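Local structure of BAG family molecular chaperone regulator 4 (Arabidopsis thaliana, 4HWH) at residues A35-E38 with F39-A43; A42-L45 with L46-L50; V70-I73 with Q74-E78. The protein binds the ATPase domain of HSP70/HSC70 chaperones through its BAG domain and probably acts as a co-chaperone in programmed cell death and stress responses. All blocks are in the same frame, centred on the assembly; numbering follows the deposited sequence.

Contact 1 (A35-E38 with F39-A43); sequences AVRE and FDMAA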
loop_
_atom_site.group_PDB
_atom_site.type_symbol
_atom_site.label_atom_id
_atom_site.label_comp_id
_atom_site.label_asym_id
_atom_site.label_seq_id
_atom_site.Cartn_x
_atom_site.Cartn_y
_atom_site.Cartn_z
ATOM N N ALA A 35 -3.257 3.621 -16.705
ATOM C CA ALA A 35 -3.877 4.905 -16.374
ATOM C C ALA A 35 -3.315 5.470 -15.075
ATOM O O ALA A 35 -3.097 4.734 -14.117
ATOM C CB ALA A 35 -5.386 4.752 -16.270
ATOM N N VAL A 36 -3.089 6.779 -15.040
ATOM C CA VAL A 36 -2.534 7.411 -13.849
ATOM C C VAL A 36 -3.379 7.141 -12.598
ATOM O O VAL A 36 -2.841 7.037 -11.492
ATOM C CB VAL A 36 -2.341 8.936 -14.043
ATOM C CG1 VAL A 36 -3.667 9.612 -14.358
ATOM C CG2 VAL A 36 -1.698 9.555 -12.812
ATOM N N ARG A 37 -4.692 7.009 -12.766
ATOM C CA ARG A 37 -5.567 6.794 -11.612
ATOM C C ARG A 37 -5.261 5.493 -10.870
ATOM O O ARG A 37 -5.523 5.386 -9.674
ATOM C CB ARG A 37 -7.051 6.852 -11.997
ATOM C CG ARG A 37 -7.560 5.638 -12.760
ATOM C CD ARG A 37 -9.070 5.497 -12.617
ATOM N NE ARG A 37 -9.593 4.411 -13.442
ATOM C CZ ARG A 37 -10.140 4.587 -14.638
ATOM N NH1 ARG A 37 -10.245 5.807 -15.146
ATOM N NH2 ARG A 37 -10.589 3.544 -15.324
ATOM N N GLU A 38 -4.714 4.503 -11.572
ATOM C CA GLU A 38 -4.351 3.245 -10.923
ATOM C C GLU A 38 -3.297 3.506 -9.852
ATOM O O GLU A 38 -3.412 3.028 -8.725
ATOM C CB GLU A 38 -3.808 2.221 -11.926
ATOM C CG GLU A 38 -4.666 2.000 -13.150
ATOM C CD GLU A 38 -6.106 1.679 -12.810
ATOM O OE1 GLU A 38 -6.356 0.979 -11.808
ATOM O OE2 GLU A 38 -6.990 2.128 -13.559
ATOM N N PHE A 39 -2.262 4.257 -10.215
ATOM C CA PHE A 39 -1.190 4.567 -9.276
ATOM C C PHE A 39 -1.706 5.444 -8.142
ATOM O O PHE A 39 -1.361 5.242 -6.979
ATOM C CB PHE A 39 -0.032 5.261 -9.992
ATOM C CG PHE A 39 0.488 4.504 -11.175
ATOM C CD1 PHE A 39 0.962 3.210 -11.031
ATOM C CD2 PHE A 39 0.504 5.083 -12.432
ATOM C CE1 PHE A 39 1.442 2.505 -12.119
ATOM C CE2 PHE A 39 0.981 4.383 -13.526
ATOM C CZ PHE A 39 1.450 3.090 -13.368
ATOM N N ASP A 40 -2.541 6.419 -8.485
ATOM C CA ASP A 40 -3.054 7.343 -7.486
ATOM C C ASP A 40 -4.036 6.673 -6.530
ATOM O O ASP A 40 -4.013 6.937 -5.330
ATOM C CB ASP A 40 -3.670 8.574 -8.154
ATOM C CG ASP A 40 -2.616 9.505 -8.722
ATOM O OD1 ASP A 40 -1.440 9.370 -8.332
ATOM O OD2 ASP A 40 -2.958 10.369 -9.549
ATOM N N MET A 41 -4.893 5.801 -7.051
ATOM C CA MET A 41 -5.796 5.055 -6.181
ATOM C C MET A 41 -5.022 4.136 -5.240
ATOM O O MET A 41 -5.359 4.025 -4.061
ATOM C CB MET A 41 -6.803 4.240 -6.995
ATOM C CG MET A 41 -7.927 5.053 -7.606
ATOM S SD MET A 41 -9.211 3.974 -8.283
ATOM C CE MET A 41 -8.353 3.259 -9.680
ATOM N N ALA A 42 -3.990 3.471 -5.755
ATOM C CA ALA A 42 -3.178 2.604 -4.902
ATOM C C ALA A 42 -2.523 3.427 -3.793
ATOM O O ALA A 42 -2.490 3.014 -2.632
ATOM C CB ALA A 42 -2.119 1.863 -5.723
ATOM N N ALA A 43 -2.000 4.592 -4.158
ATOM C CA ALA A 43 -1.361 5.463 -3.178
ATOM C C ALA A 43 -2.389 5.931 -2.149
ATOM O O ALA A 43 -2.124 5.931 -0.946
ATOM C CB ALA A 43 -0.700 6.658 -3.869
#
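Met41 folds back along Arg37, the two side chains lying alongside and pointing the same way. Its thioether bends at the last torsion (chi3 -69°), which brings the methyl CE of Met41 to 3.8 Å from CD of Arg37, near the plane of the guanidinium and at its edge. The same methyl rests 3.7 Å from OE1 of Glu38, a carboxylate whose other oxygen, OE2, sits 3.5 Å from NE of Arg37. That salt bridge is one of charge alone, because the oxygen stands well out of the guanidinium plane. The methyl CG2 of Val36 packs obliquely against OD2 of Asp40 (3.6 Å), a contact without a hydrogen bond; the other carboxylate oxygen of Asp40 is taken by a salt bridge to Lys84. Three i to i+4 backbone hydrogen bonds run through the first turns of helix 36-54, the second in sequence of the three-helix BAG bundle: Asp40 N to Val36 O, Met41 N to Arg37 O (2.7 Å) and Ala42 N to Glu38 O. Phe39 turns inward here, with CD2 of its ring 4.0 Å from O of Ala35, while Val28 of helix 3-29 and Val80 and Leu83 of helix 63-86 pack on it. Exchanging Phe39 for an alanine would probably open a gap between the three helices at this end and leave Val28, Val80 and Leu83 without their shared aromatic partner.

Contact 2 (A42-L45 with L46-L50); sequences AAEL and LMRQL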
loop_
_atom_site.group_PDB
_atom_site.type_symbol
_atom_site.label_atom_id
_atom_site.label_comp_id
_atom_site.label_asym_id
_atom_site.label_seq_id
_atom_site.Cartn_x
_atom_site.Cartn_y
_atom_site.Cartn_z
ATOM N N ALA A 42 -3.990 3.471 -5.755
ATOM C CA ALA A 42 -3.178 2.604 -4.902
ATOM C C ALA A 42 -2.523 3.427 -3.793
ATOM O O ALA A 42 -2.490 3.014 -2.632
ATOM C CB ALA A 42 -2.119 1.863 -5.723
ATOM N N ALA A 43 -2.000 4.592 -4.158
ATOM C CA ALA A 43 -1.361 5.463 -3.178
ATOM C C ALA A 43 -2.389 5.931 -2.149
ATOM O O ALA A 43 -2.124 5.931 -0.946
ATOM C CB ALA A 43 -0.700 6.658 -3.869
ATOM N N GLU A 44 -3.567 6.318 -2.625
ATOM C CA GLU A 44 -4.624 6.778 -1.734
ATOM C C GLU A 44 -5.053 5.690 -0.748
ATOM O O GLU A 44 -5.242 5.954 0.443
ATOM C CB GLU A 44 -5.832 7.268 -2.540
ATOM C CG GLU A 44 -7.128 7.339 -1.740
ATOM C CD GLU A 44 -7.083 8.356 -0.611
ATOM O OE1 GLU A 44 -6.205 9.245 -0.635
ATOM O OE2 GLU A 44 -7.929 8.266 0.304
ATOM N N LEU A 45 -5.214 4.467 -1.240
ATOM C CA LEU A 45 -5.696 3.396 -0.381
ATOM C C LEU A 45 -4.647 3.022 0.658
ATOM O O LEU A 45 -4.979 2.656 1.782
ATOM C CB LEU A 45 -6.125 2.183 -1.203
ATOM C CG LEU A 45 -7.383 2.416 -2.049
ATOM C CD1 LEU A 45 -7.664 1.211 -2.933
ATOM C CD2 LEU A 45 -8.582 2.725 -1.156
ATOM N N LEU A 46 -3.377 3.125 0.280
ATOM C CA LEU A 46 -2.292 2.917 1.229
ATOM C C LEU A 46 -2.325 3.980 2.325
ATOM O O LEU A 46 -2.114 3.678 3.497
ATOM C CB LEU A 46 -0.944 2.923 0.511
ATOM C CG LEU A 46 -0.664 1.678 -0.332
ATOM C CD1 LEU A 46 0.517 1.912 -1.265
ATOM C CD2 LEU A 46 -0.415 0.468 0.562
ATOM N N MET A 47 -2.597 5.224 1.941
ATOM C CA MET A 47 -2.695 6.314 2.911
ATOM C C MET A 47 -3.849 6.100 3.890
ATOM O O MET A 47 -3.739 6.412 5.075
ATOM C CB MET A 47 -2.835 7.660 2.192
ATOM C CG MET A 47 -1.571 8.079 1.448
ATOM S SD MET A 47 -1.674 9.724 0.717
ATOM C CE MET A 47 -0.147 9.782 -0.220
ATOM N N ARG A 48 -4.953 5.555 3.394
ATOM C CA ARG A 48 -6.099 5.266 4.246
ATOM C C ARG A 48 -5.744 4.207 5.284
ATOM O O ARG A 48 -6.183 4.275 6.433
ATOM C CB ARG A 48 -7.289 4.808 3.400
ATOM C CG ARG A 48 -7.902 5.911 2.549
ATOM C CD ARG A 48 -8.861 6.759 3.369
ATOM N NE ARG A 48 -9.966 5.961 3.887
ATOM C CZ ARG A 48 -10.789 6.356 4.853
ATOM N NH1 ARG A 48 -11.765 5.555 5.259
ATOM N NH2 ARG A 48 -10.634 7.545 5.416
ATOM N N GLN A 49 -4.945 3.222 4.878
ATOM C CA GLN A 49 -4.514 2.189 5.809
ATOM C C GLN A 49 -3.583 2.779 6.863
ATOM O O GLN A 49 -3.610 2.368 8.021
ATOM C CB GLN A 49 -3.869 1.007 5.077
ATOM C CG GLN A 49 -4.870 0.189 4.267
ATOM C CD GLN A 49 -6.062 -0.270 5.096
ATOM O OE1 GLN A 49 -5.902 -0.840 6.177
ATOM N NE2 GLN A 49 -7.262 -0.029 4.588
ATOM N N LEU A 50 -2.779 3.757 6.460
ATOM C CA LEU A 50 -1.878 4.435 7.383
ATOM C C LEU A 50 -2.686 5.192 8.437
ATOM O O LEU A 50 -2.354 5.175 9.621
ATOM C CB LEU A 50 -0.971 5.401 6.618
ATOM C CG LEU A 50 0.353 5.808 7.260
ATOM C CD1 LEU A 50 1.185 4.578 7.588
ATOM C CD2 LEU A 50 1.114 6.744 6.329
#
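Leu46, Met47, Arg48 and Gln49 reach back by one helical turn, their amides hydrogen-bonded to the carbonyls of Ala42, Ala43, Glu44 and Leu45 respectively. The four bonds run from 3.0 Å (Leu46 N to Ala42 O) to 3.1 Å (Gln49 N to Leu45 O), so the helix passes through both segments unbroken. Glu44 and Arg48 form the main side-chain pair, lying side by side and pointing the same way. CG of Glu44 is anti to the backbone N (chi1 161°), and a bend at the next torsion turns the carboxylate over toward the following turn. There OE2 of Glu44 meets the aliphatic part of Arg48, 3.3 Å from its CG. The two flat groups are only 15° from parallel, yet OE2 of Glu44 stays 4.7 Å from NE of Arg48, so their opposite charges would attract only at a distance. This pair lies on the exposed side of helix 36-54 in the three-helix BAG bundle. Leu46 faces inward instead, where Leu17 of helix 3-29 and Leu76 of helix 63-86 pack on its side chain. Its CG lies 3.2 Å from O of Ala42, so the root of the buried branch sits over the preceding turn. Met47 leaves the helix as an extended chain, CG 3.3 Å from O of Ala43, and touches Gln77. Next to Leu46, Leu45 also packs on Leu17, and a malonic acid molecule, probably from the crystallisation liquor, lies about 5 Å from its side chain. Glu13, Leu17 and Arg20 of helix 3-29 line that malonic acid site, and Gln49 touches Glu13.

Contact 3 (V70-I73 with Q74-E78); sequences VRRI and QNLQE. With ACT (acetate ion), chain G.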
loop_
_atom_site.group_PDB
_atom_site.type_symbol
_atom_site.label_atom_id
_atom_site.label_comp_id
_atom_site.label_asym_id
_atom_site.label_seq_id
_atom_site.Cartn_x
_atom_site.Cartn_y
_atom_site.Cartn_z
ATOM N N VAL A 70 3.367 -0.050 9.322
ATOM C CA VAL A 70 3.619 1.307 8.865
ATOM C C VAL A 70 4.790 1.309 7.888
ATOM O O VAL A 70 4.736 1.949 6.837
ATOM C CB VAL A 70 3.899 2.262 10.047
ATOM C CG1 VAL A 70 4.416 3.611 9.545
ATOM C CG2 VAL A 70 2.638 2.445 10.884
ATOM N N ARG A 71 5.845 0.578 8.238
ATOM C CA ARG A 71 7.033 0.509 7.397
ATOM C C ARG A 71 6.733 -0.176 6.067
ATOM O O ARG A 71 7.230 0.245 5.023
ATOM C CB ARG A 71 8.173 -0.212 8.125
ATOM C CG ARG A 71 8.714 0.556 9.323
ATOM C CD ARG A 71 9.866 -0.183 9.987
ATOM N NE ARG A 71 10.396 0.548 11.134
ATOM C CZ ARG A 71 11.412 0.129 11.882
ATOM N NH1 ARG A 71 12.012 -1.021 11.606
ATOM N NH2 ARG A 71 11.829 0.860 12.907
ATOM N N ARG A 72 5.915 -1.224 6.112
ATOM C CA ARG A 72 5.544 -1.953 4.906
ATOM C C ARG A 72 4.815 -1.005 3.964
ATOM O O ARG A 72 5.061 -0.989 2.759
ATOM C CB ARG A 72 4.659 -3.158 5.258
ATOM C CG ARG A 72 4.983 -4.429 4.481
ATOM C CD ARG A 72 3.852 -4.885 3.560
ATOM N NE ARG A 72 2.696 -5.357 4.316
ATOM C CZ ARG A 72 1.858 -6.310 3.913
ATOM N NH1 ARG A 72 0.837 -6.647 4.688
ATOM N NH2 ARG A 72 2.037 -6.934 2.754
ATOM N N ILE A 73 3.924 -0.199 4.527
ATOM C CA ILE A 73 3.171 0.765 3.735
ATOM C C ILE A 73 4.088 1.806 3.089
ATOM O O ILE A 73 3.959 2.117 1.903
ATOM C CB ILE A 73 2.088 1.451 4.591
ATOM C CG1 ILE A 73 0.962 0.457 4.904
ATOM C CG2 ILE A 73 1.551 2.677 3.885
ATOM C CD1 ILE A 73 -0.112 1.008 5.836
ATOM N N GLN A 74 5.018 2.344 3.872
ATOM C CA GLN A 74 5.974 3.312 3.347
ATOM C C GLN A 74 6.759 2.729 2.169
ATOM O O GLN A 74 7.013 3.412 1.180
ATOM C CB GLN A 74 6.916 3.786 4.457
ATOM C CG GLN A 74 6.187 4.445 5.624
ATOM C CD GLN A 74 7.107 4.772 6.788
ATOM O OE1 GLN A 74 8.059 4.042 7.067
ATOM N NE2 GLN A 74 6.821 5.872 7.476
ATOM N N ASN A 75 7.124 1.457 2.272
ATOM C CA ASN A 75 7.830 0.783 1.185
ATOM C C ASN A 75 6.976 0.665 -0.072
ATOM O O ASN A 75 7.450 0.907 -1.180
ATOM C CB ASN A 75 8.309 -0.597 1.630
ATOM C CG ASN A 75 9.482 -0.522 2.585
ATOM O OD1 ASN A 75 10.045 0.550 2.811
ATOM N ND2 ASN A 75 9.860 -1.665 3.151
ATOM N N LEU A 76 5.713 0.289 0.105
ATOM C CA LEU A 76 4.786 0.213 -1.019
ATOM C C LEU A 76 4.561 1.583 -1.656
ATOM O O LEU A 76 4.476 1.700 -2.877
ATOM C CB LEU A 76 3.454 -0.408 -0.580
ATOM C CG LEU A 76 3.575 -1.888 -0.196
ATOM C CD1 LEU A 76 2.286 -2.417 0.426
ATOM C CD2 LEU A 76 3.961 -2.714 -1.411
ATOM N N GLN A 77 4.472 2.620 -0.827
ATOM C CA GLN A 77 4.272 3.970 -1.334
ATOM C C GLN A 77 5.425 4.365 -2.252
ATOM O O GLN A 77 5.220 4.968 -3.308
ATOM C CB GLN A 77 4.146 4.971 -0.183
ATOM C CG GLN A 77 2.856 4.856 0.629
ATOM C CD GLN A 77 2.825 5.817 1.814
ATOM O OE1 GLN A 77 3.632 5.709 2.739
ATOM N NE2 GLN A 77 1.888 6.758 1.788
ATOM N N GLU A 78 6.640 4.021 -1.843
ATOM C CA GLU A 78 7.819 4.307 -2.650
ATOM C C GLU A 78 7.766 3.547 -3.968
ATOM O O GLU A 78 8.069 4.099 -5.022
ATOM C CB GLU A 78 9.094 3.951 -1.884
ATOM C CG GLU A 78 9.337 4.824 -0.665
ATOM C CD GLU A 78 10.650 4.513 0.028
ATOM O OE1 GLU A 78 11.425 3.689 -0.503
ATOM O OE2 GLU A 78 10.903 5.095 1.105
HETATM C C ACT G . 5.247 -6.254 0.523
HETATM O O ACT G . 5.911 -5.835 1.498
HETATM O OXT ACT G . 4.195 -6.869 0.805
HETATM C CH3 ACT G . 5.691 -6.034 -0.895
#
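Gln74, Asn75, Leu76 and Gln77 bond through their amides to the carbonyls of Val70, Arg71, Arg72 and Ile73, the regular i to i+4 pattern of helix 63-86, with the bond from Gln77 N to Ile73 O at 2.8 Å. Gln74 lays its extended side chain back over the previous turn. Its CG is 3.1 Å from O of Val70, and its amide end crosses the valine, NE2 of Gln74 coming 3.9 Å from CG1 of Val70. One turn on, Gln77 repeats this crossing with Ile73: CG2 of Ile73 stands 3.9 Å from OE1 of Gln77. Ile73 is buried, and its side chain packs on Gln49 and Leu53 of helix 36-54, as the third helix of the BAG bundle closes against the second. Arg72 reaches the other way, toward helix 3-29; two bends along its chain (chi3 -69°) turn the guanidinium toward Asp15 and a bound acetate ion. At the edge of this group, NH2 of Arg72 donates a hydrogen bond to OXT of the acetate (2.9 Å, 159° at the hydrogen), and the acetate also bonds to Ser18. The acetate methyl lies 3.8 Å from CD2 of Leu76, which packs on Val14. On the same guanidinium, NH1 of Arg72 makes salt bridges to Asp15 and Glu69. The acetate probably comes from the crystallisation liquor, so the salt bridges to Asp15 and Glu69 are probably the partners that matter without it. The two carboxylates, on helix 3-29 and on its own helix, together with the acetate probably offset the arginine's charge and fix the direction of its guanidinium, joining the first and third helices by charge beside the nonpolar packing of Leu76 on Val14.

All three contacts are local turns of helix within one three-helix BAG domain. Contacts 1 and 2 share Ala42 and Ala43 on helix 36-54, their centres 11 Å apart; contact 3 belongs to helix 63-86. Contacts 1 and 2 are partly buried, each with an inward side chain, aromatic in contact 1 and aliphatic in contact 2, whereas contact 3 is mostly surface, with Ile73 its buried residue. Contacts 2 and 3 meet directly: Leu46 CD1 lies 3.8 Å from Leu76 CB, and Met47 CG 3.7 Å from Gln77 NE2. Contacts 1 and 3 do not touch. Salt bridges to other helices occur at contact 1 through Asp40 and at contact 3 through Arg72.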